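Local coordinates for cell wall surface anchor family protein (Streptococcus agalactiae serogroup V, PDB 3TW0), which forms the adhesive tip pilin of group B streptococcal pili, its von Willebrand factor A-type region binding magnesium and probably helping the bacterium attach to host surfaces, at residues A[258-262]-A[263-267]; A[84-88]-A[89-93]; A[192-195]-A[196-199]. The protein carries 2 engineered substitutions. All blocks are in the same frame, centred on the assembly; numbering follows the deposited sequence.

In the fold
Contacts 1 and 2 lie beside the antiparallel sheet of strands 70-78, 84-85 and 271-276, and they touch: two tyrosine hydroxyls, one from each contact, tie them together. Contact 3 stands apart on helix 192-201, its nearest atoms about 22 Å from contact 2 and about 24 Å from contact 1. None is wholly core; each mixes buried and exposed residues, and all lie away from the magnesium site. Their chemistry follows their place: a helix end closed over Met260, Tyr265 and Ile267 in contact 1, a polar loop pinned by serine and asparagine in contact 2, amides and a hydroxyl along a helix in contact 3.

Contact 1 of 3, residues A[258-262]-A[263-267]; sequences SVMSN and EGYAI
Met260 O is gripped by two backbone donors, Gly264 N at 3.0 Å and Tyr265 N at 3.3 Å, which approach from opposite faces of its carbonyl plane. The same oxygen lies at the edge of the Tyr265 ring, 3.5 Å from CD1. The Met260 side chain bends at its second and third torsions and brings SD to 5.0 Å from the centroid of that ring, an oblique Met-aromatic contact. Its CB meets Ile267 CD1 at 3.9 Å, and the same methyl touches Ser261 OG, a hydroxyl bonded to Leu257 O. Tyr265 N to Met260 O, with a weak inner bond from Gly264 N to Ser261 O, makes the Schellman motif that ends helix 257-263; Gly264 turns out of the helix with positive phi (108°), a conformation readily reached by glycine. A water donates to both Ser261 O and Tyr265 O, bridging the last turn to the departing chain. One residue earlier, Glu263 N donates to Val259 O at 2.8 Å, and the two side chains run alongside each other, Val259 CG1 lying 3.8 Å from Glu263 OE2. Farther out, Tyr93 OH holds Glu263 OE1, Ala84 O receives Tyr265 OH, and Ile272 of strand 271-276 packs against Met260, Tyr265 and Ile267.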
loop_
_atom_site.group_PDB
_atom_site.type_symbol
_atom_site.label_atom_id
_atom_site.label_comp_id
_atom_site.label_asym_id
_atom_site.label_seq_id
_atom_site.Cartn_x
_atom_site.Cartn_y
_atom_site.Cartn_z
ATOM N N SER A 258 -26.372 -26.442 -7.619
ATOM C CA SER A 258 -27.484 -26.121 -6.725
ATOM C C SER A 258 -27.050 -25.357 -5.461
ATOM O O SER A 258 -27.796 -24.525 -4.946
ATOM C CB SER A 258 -28.257 -27.391 -6.350
ATOM O OG SER A 258 -29.631 -27.091 -6.147
ATOM N N VAL A 259 -25.852 -25.659 -4.968
ATOM C CA VAL A 259 -25.274 -24.990 -3.796
ATOM C C VAL A 259 -25.000 -23.506 -4.102
ATOM O O VAL A 259 -25.255 -22.629 -3.278
ATOM C CB VAL A 259 -23.997 -25.738 -3.312
ATOM C CG1 VAL A 259 -23.215 -24.927 -2.295
ATOM C CG2 VAL A 259 -24.371 -27.103 -2.716
ATOM N N MET A 260 -24.518 -23.237 -5.309
ATOM C CA MET A 260 -24.220 -21.874 -5.729
ATOM C C MET A 260 -25.505 -21.064 -5.864
ATOM O O MET A 260 -25.541 -19.908 -5.429
ATOM C CB MET A 260 -23.399 -21.855 -7.029
ATOM C CG MET A 260 -22.095 -22.664 -6.968
ATOM S SD MET A 260 -20.525 -21.781 -7.160
ATOM C CE MET A 260 -20.496 -21.601 -8.907
ATOM N N SER A 261 -26.547 -21.671 -6.449
ATOM C CA SER A 261 -27.876 -21.031 -6.583
ATOM C C SER A 261 -28.449 -20.691 -5.211
ATOM O O SER A 261 -28.855 -19.555 -4.965
ATOM C CB SER A 261 -28.876 -21.921 -7.352
ATOM O OG SER A 261 -28.392 -22.264 -8.640
ATOM N N ASN A 262 -28.475 -21.709 -4.347
ATOM C CA ASN A 262 -28.831 -21.621 -2.924
ATOM C C ASN A 262 -28.108 -20.445 -2.247
ATOM O O ASN A 262 -28.737 -19.598 -1.585
ATOM C CB ASN A 262 -28.456 -22.965 -2.263
ATOM C CG ASN A 262 -29.046 -23.154 -0.867
ATOM O OD1 ASN A 262 -29.215 -22.206 -0.083
ATOM N ND2 ASN A 262 -29.322 -24.415 -0.535
ATOM N N GLU A 263 -26.788 -20.388 -2.447
ATOM C CA GLU A 263 -25.947 -19.284 -1.938
ATOM C C GLU A 263 -26.271 -17.892 -2.505
ATOM O O GLU A 263 -26.003 -16.889 -1.844
ATOM C CB GLU A 263 -24.466 -19.609 -2.138
ATOM C CG GLU A 263 -23.879 -20.445 -1.012
ATOM C CD GLU A 263 -22.605 -21.164 -1.405
ATOM O OE1 GLU A 263 -22.230 -21.136 -2.608
ATOM O OE2 GLU A 263 -21.979 -21.765 -0.503
ATOM N N GLY A 264 -26.820 -17.827 -3.720
ATOM C CA GLY A 264 -27.335 -16.556 -4.261
ATOM C C GLY A 264 -26.531 -15.911 -5.387
ATOM O O GLY A 264 -26.751 -14.754 -5.735
ATOM N N TYR A 265 -25.596 -16.658 -5.968
ATOM C CA TYR A 265 -24.845 -16.151 -7.097
ATOM C C TYR A 265 -25.719 -15.949 -8.319
ATOM O O TYR A 265 -26.679 -16.702 -8.538
ATOM C CB TYR A 265 -23.721 -17.101 -7.444
ATOM C CG TYR A 265 -22.596 -17.125 -6.439
ATOM C CD1 TYR A 265 -22.509 -18.122 -5.474
ATOM C CD2 TYR A 265 -21.614 -16.148 -6.462
ATOM C CE1 TYR A 265 -21.439 -18.153 -4.561
ATOM C CE2 TYR A 265 -20.558 -16.164 -5.560
ATOM C CZ TYR A 265 -20.471 -17.156 -4.628
ATOM O OH TYR A 265 -19.411 -17.140 -3.757
ATOM N N ALA A 266 -25.398 -14.924 -9.100
ATOM C CA ALA A 266 -26.039 -14.719 -10.381
ATOM C C ALA A 266 -25.467 -15.755 -11.339
ATOM O O ALA A 266 -24.280 -15.706 -11.674
ATOM C CB ALA A 266 -25.777 -13.323 -10.901
ATOM N N ILE A 267 -26.306 -16.705 -11.751
ATOM C CA ILE A 267 -25.868 -17.765 -12.661
ATOM C C ILE A 267 -26.743 -17.734 -13.895
ATOM O O ILE A 267 -27.951 -17.913 -13.800
ATOM C CB ILE A 267 -25.964 -19.169 -12.035
ATOM C CG1 ILE A 267 -25.386 -19.190 -10.621
ATOM C CG2 ILE A 267 -25.264 -20.199 -12.915
ATOM C CD1 ILE A 267 -25.765 -20.424 -9.832
HETATM O O HOH W 1 -29.155 -17.463 -7.479
#

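Contact 2 of 3, residues A[84-88]-A[89-93]; sequences ALNDS and VSWDY
The loop after strand 84-85 is closed by Asn86 and Tyr93, which face each other where it folds back, and it begins with an Asx turn. The closing bond runs from Asn86 N to Tyr93 O, 2.9 Å long and nearly straight at 162°. Two CA-H...O contacts flank it: Leu85 CA approaches the same Tyr93 O, and Tyr93 CA approaches Asn86 O. In the Asx turn Asn86 OD1 accepts from Ser88 N at 3.0 Å. With CG anti to the backbone N (chi1 -162°), the Asn86 amide extends into the loop, where its ND2 lies 3.8 Å from Trp91 CB. Amide and indole planes are inclined by 41°, so the two groups neither stack nor meet squarely. OD1 thus takes Ser88 N while ND2 donates to Lys95 O, and the two bonds should fix the amide's rotation. At the far end of the loop Ser88 OG accepts from Ser90 N at 2.8 Å, a bent bond. The same hydroxyl oxygen rests 3.5 Å from Trp91 CD1, at an oblique approach to the indole. Trp91 N, by contrast, is a buried donor that finds no acceptor in the model. Beside the closing bond, Leu85 CB comes to the edge of the Tyr93 ring, 4.3 Å from CD1. Outside the loop, Trp91 meets Phe98 of strand 97-101 edge-to-face, and Leu85 pairs through its backbone with Val77 of strand 70-78 and packs on Ile272 and Leu274 of strand 271-276. Tyr93 leads away to Val259 and Met260 of helix 257-263, while its side chain also touches Tyr250 of strand 249-251.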
loop_
_atom_site.group_PDB
_atom_site.type_symbol
_atom_site.label_atom_id
_atom_site.label_comp_id
_atom_site.label_asym_id
_atom_site.label_seq_id
_atom_site.Cartn_x
_atom_site.Cartn_y
_atom_site.Cartn_z
ATOM N N ALA A 84 -19.012 -12.343 -3.698
ATOM C CA ALA A 84 -17.615 -12.618 -3.911
ATOM C C ALA A 84 -17.292 -14.104 -4.155
ATOM O O ALA A 84 -17.884 -14.984 -3.543
ATOM C CB ALA A 84 -16.801 -12.070 -2.753
ATOM N N LEU A 85 -16.344 -14.374 -5.056
ATOM C CA LEU A 85 -15.805 -15.727 -5.205
ATOM C C LEU A 85 -14.344 -15.702 -5.613
ATOM O O LEU A 85 -13.880 -14.743 -6.227
ATOM C CB LEU A 85 -16.630 -16.569 -6.199
ATOM C CG LEU A 85 -16.650 -16.280 -7.690
ATOM C CD1 LEU A 85 -17.286 -17.479 -8.458
ATOM C CD2 LEU A 85 -17.416 -15.017 -7.985
ATOM N N ASN A 86 -13.626 -16.765 -5.283
ATOM C CA ASN A 86 -12.238 -16.905 -5.708
ATOM C C ASN A 86 -12.182 -17.843 -6.909
ATOM O O ASN A 86 -12.525 -19.010 -6.773
ATOM C CB ASN A 86 -11.404 -17.447 -4.541
ATOM C CG ASN A 86 -9.904 -17.230 -4.725
ATOM O OD1 ASN A 86 -9.375 -17.326 -5.835
ATOM N ND2 ASN A 86 -9.207 -16.945 -3.623
ATOM N N ASP A 87 -11.776 -17.339 -8.076
ATOM C CA ASP A 87 -11.654 -18.183 -9.288
ATOM C C ASP A 87 -10.251 -18.831 -9.505
ATOM O O ASP A 87 -10.002 -19.439 -10.535
ATOM C CB ASP A 87 -12.066 -17.402 -10.536
ATOM C CG ASP A 87 -11.069 -16.314 -10.904
ATOM O OD1 ASP A 87 -10.480 -15.683 -9.984
ATOM O OD2 ASP A 87 -10.866 -16.077 -12.121
ATOM N N SER A 88 -9.339 -18.688 -8.554
ATOM C CA SER A 88 -8.033 -19.347 -8.666
ATOM C C SER A 88 -8.165 -20.886 -8.722
ATOM O O SER A 88 -9.090 -21.466 -8.151
ATOM C CB SER A 88 -7.111 -18.917 -7.520
ATOM O OG SER A 88 -6.116 -19.889 -7.270
ATOM N N VAL A 89 -7.243 -21.526 -9.436
ATOM C CA VAL A 89 -7.171 -22.976 -9.479
ATOM C C VAL A 89 -6.663 -23.485 -8.142
ATOM O O VAL A 89 -6.955 -24.609 -7.788
ATOM C CB VAL A 89 -6.252 -23.459 -10.642
ATOM C CG1 VAL A 89 -5.556 -24.773 -10.335
ATOM C CG2 VAL A 89 -7.049 -23.576 -11.910
ATOM N N SER A 90 -5.925 -22.672 -7.379
ATOM C CA SER A 90 -5.417 -23.193 -6.100
ATOM C C SER A 90 -6.201 -22.887 -4.823
ATOM O O SER A 90 -5.731 -23.207 -3.745
ATOM C CB SER A 90 -3.902 -22.962 -5.899
ATOM O OG SER A 90 -3.324 -22.073 -6.833
ATOM N N TRP A 91 -7.386 -22.304 -4.920
ATOM C CA TRP A 91 -8.198 -22.055 -3.724
ATOM C C TRP A 91 -9.639 -22.453 -3.969
ATOM O O TRP A 91 -10.110 -22.409 -5.121
ATOM C CB TRP A 91 -8.147 -20.567 -3.306
ATOM C CG TRP A 91 -6.759 -20.067 -3.057
ATOM C CD1 TRP A 91 -6.021 -19.244 -3.872
ATOM C CD2 TRP A 91 -5.920 -20.386 -1.936
ATOM N NE1 TRP A 91 -4.775 -19.030 -3.321
ATOM C CE2 TRP A 91 -4.681 -19.731 -2.143
ATOM C CE3 TRP A 91 -6.093 -21.168 -0.786
ATOM C CZ2 TRP A 91 -3.629 -19.817 -1.232
ATOM C CZ3 TRP A 91 -5.035 -21.259 0.134
ATOM C CH2 TRP A 91 -3.821 -20.572 -0.100
ATOM N N ASP A 92 -10.330 -22.834 -2.894
ATOM C CA ASP A 92 -11.772 -23.043 -2.932
ATOM C C ASP A 92 -12.457 -21.707 -3.225
ATOM O O ASP A 92 -11.957 -20.652 -2.820
ATOM C CB ASP A 92 -12.281 -23.599 -1.599
ATOM C CG ASP A 92 -13.795 -23.796 -1.591
ATOM O OD1 ASP A 92 -14.321 -24.528 -2.470
ATOM O OD2 ASP A 92 -14.462 -23.206 -0.713
ATOM N N TYR A 93 -13.594 -21.734 -3.912
ATOM C CA TYR A 93 -14.225 -20.467 -4.316
ATOM C C TYR A 93 -14.755 -19.600 -3.163
ATOM O O TYR A 93 -14.989 -18.395 -3.352
ATOM C CB TYR A 93 -15.310 -20.700 -5.370
ATOM C CG TYR A 93 -16.634 -21.206 -4.837
ATOM C CD1 TYR A 93 -17.652 -20.317 -4.449
ATOM C CD2 TYR A 93 -16.885 -22.574 -4.742
ATOM C CE1 TYR A 93 -18.881 -20.794 -3.957
ATOM C CE2 TYR A 93 -18.111 -23.061 -4.265
ATOM C CZ TYR A 93 -19.096 -22.173 -3.878
ATOM O OH TYR A 93 -20.291 -22.674 -3.412
#

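Contact 3 of 3, residues A[192-195]-A[196-199]; sequences YQNQ and FNSF
Gln193 and Asn197, one turn apart on helix 192-201, join through both backbone and side chain. Among the main-chain bonds, Asn197 N donates to Gln193 O at 2.9 Å, in step with Phe196 N to Tyr192 O, Ser198 N to Asn194 O and Phe199 N to Gln195 O. Side-chain amides add a second link: Gln193 bends at chi2 (63°), and its NE2 reaches Asn197 OD1 at 3.0 Å. The acceptor lies in the Gln193 amide plane, but the donor stands above the Asn197 carbonyl plane, 41° out of it, with the amides turned 50° apart. The Ser198 hydroxyl curls back to donate to Asn194 O at 3.0 Å, from the face of its plane opposite to Ser198 N. A water donates to Asn194 OD1 and accepts, weakly, from Asn197 ND2. Against the rings, Gln195 O sits 3.4 Å above the plane of Phe199, over its centre, while Gln193 NE2 approaches Phe196 CD2 obliquely at 3.8 Å. Phe196 itself packs on Leu307 of helix 302-312, and Gln195 OE1 accepts from Asn185 N. Amides and a hydroxyl thus add side-chain links to the i to i+4 backbone bonds of the helix, and two donors on the Asn194 carbonyl would probably polarise it.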
loop_
_atom_site.group_PDB
_atom_site.type_symbol
_atom_site.label_atom_id
_atom_site.label_comp_id
_atom_site.label_asym_id
_atom_site.label_seq_id
_atom_site.Cartn_x
_atom_site.Cartn_y
_atom_site.Cartn_z
ATOM N N TYR A 192 -19.403 15.482 -5.788
ATOM C CA TYR A 192 -18.179 14.901 -5.258
ATOM C C TYR A 192 -16.974 15.854 -5.402
ATOM O O TYR A 192 -16.131 15.916 -4.504
ATOM C CB TYR A 192 -17.905 13.529 -5.893
ATOM C CG TYR A 192 -18.904 12.475 -5.479
ATOM C CD1 TYR A 192 -19.057 12.144 -4.110
ATOM C CD2 TYR A 192 -19.678 11.778 -6.435
ATOM C CE1 TYR A 192 -19.979 11.164 -3.696
ATOM C CE2 TYR A 192 -20.597 10.771 -6.023
ATOM C CZ TYR A 192 -20.725 10.494 -4.652
ATOM O OH TYR A 192 -21.581 9.547 -4.194
ATOM N N GLN A 193 -16.906 16.605 -6.508
ATOM C CA GLN A 193 -15.817 17.580 -6.660
ATOM C C GLN A 193 -15.843 18.629 -5.540
ATOM O O GLN A 193 -14.818 18.912 -4.923
ATOM C CB GLN A 193 -15.811 18.249 -8.040
ATOM C CG GLN A 193 -14.566 19.153 -8.257
ATOM C CD GLN A 193 -13.248 18.369 -8.222
ATOM O OE1 GLN A 193 -13.069 17.418 -8.976
ATOM N NE2 GLN A 193 -12.327 18.768 -7.342
ATOM N N ASN A 194 -17.016 19.194 -5.262
ATOM C CA ASN A 194 -17.120 20.143 -4.166
ATOM C C ASN A 194 -16.863 19.486 -2.808
ATOM O O ASN A 194 -16.340 20.121 -1.903
ATOM C CB ASN A 194 -18.468 20.885 -4.189
ATOM C CG ASN A 194 -18.574 21.895 -5.347
ATOM O OD1 ASN A 194 -17.564 22.433 -5.802
ATOM N ND2 ASN A 194 -19.801 22.150 -5.820
ATOM N N GLN A 195 -17.218 18.207 -2.658
ATOM C CA GLN A 195 -16.929 17.497 -1.396
ATOM C C GLN A 195 -15.420 17.359 -1.237
ATOM O O GLN A 195 -14.873 17.628 -0.182
ATOM C CB GLN A 195 -17.596 16.113 -1.361
ATOM C CG GLN A 195 -19.117 16.141 -1.225
ATOM C CD GLN A 195 -19.668 14.777 -0.875
ATOM O OE1 GLN A 195 -19.074 14.047 -0.070
ATOM N NE2 GLN A 195 -20.769 14.416 -1.494
ATOM N N PHE A 196 -14.751 17.001 -2.313
ATOM C CA PHE A 196 -13.287 16.785 -2.306
ATOM C C PHE A 196 -12.585 18.089 -1.953
ATOM O O PHE A 196 -11.771 18.161 -1.008
ATOM C CB PHE A 196 -12.864 16.296 -3.695
ATOM C CG PHE A 196 -11.391 15.996 -3.837
ATOM C CD1 PHE A 196 -10.860 14.783 -3.388
ATOM C CD2 PHE A 196 -10.535 16.909 -4.495
ATOM C CE1 PHE A 196 -9.506 14.498 -3.564
ATOM C CE2 PHE A 196 -9.198 16.634 -4.650
ATOM C CZ PHE A 196 -8.666 15.432 -4.179
ATOM N N ASN A 197 -12.931 19.128 -2.705
ATOM C CA ASN A 197 -12.498 20.504 -2.404
ATOM C C ASN A 197 -12.686 20.939 -0.956
ATOM O O ASN A 197 -11.790 21.589 -0.415
ATOM C CB ASN A 197 -13.188 21.499 -3.344
ATOM C CG ASN A 197 -12.755 21.321 -4.783
ATOM O OD1 ASN A 197 -11.804 20.597 -5.057
ATOM N ND2 ASN A 197 -13.434 22.013 -5.708
ATOM N N SER A 198 -13.810 20.588 -0.314
ATOM C CA SER A 198 -13.964 20.908 1.116
ATOM C C SER A 198 -12.999 20.125 2.007
ATOM O O SER A 198 -12.582 20.636 3.062
ATOM C CB SER A 198 -15.397 20.716 1.626
ATOM O OG SER A 198 -16.306 21.431 0.803
ATOM N N PHE A 199 -12.652 18.895 1.625
ATOM C CA PHE A 199 -11.629 18.149 2.374
ATOM C C PHE A 199 -10.282 18.896 2.264
ATOM O O PHE A 199 -9.600 19.098 3.251
ATOM C CB PHE A 199 -11.458 16.697 1.876
ATOM C CG PHE A 199 -12.736 15.858 1.900
ATOM C CD1 PHE A 199 -13.683 15.995 2.927
ATOM C CD2 PHE A 199 -12.961 14.898 0.899
ATOM C CE1 PHE A 199 -14.860 15.231 2.938
ATOM C CE2 PHE A 199 -14.123 14.135 0.904
ATOM C CZ PHE A 199 -15.087 14.314 1.940
HETATM O O HOH W 2 -15.697 23.850 -4.115
#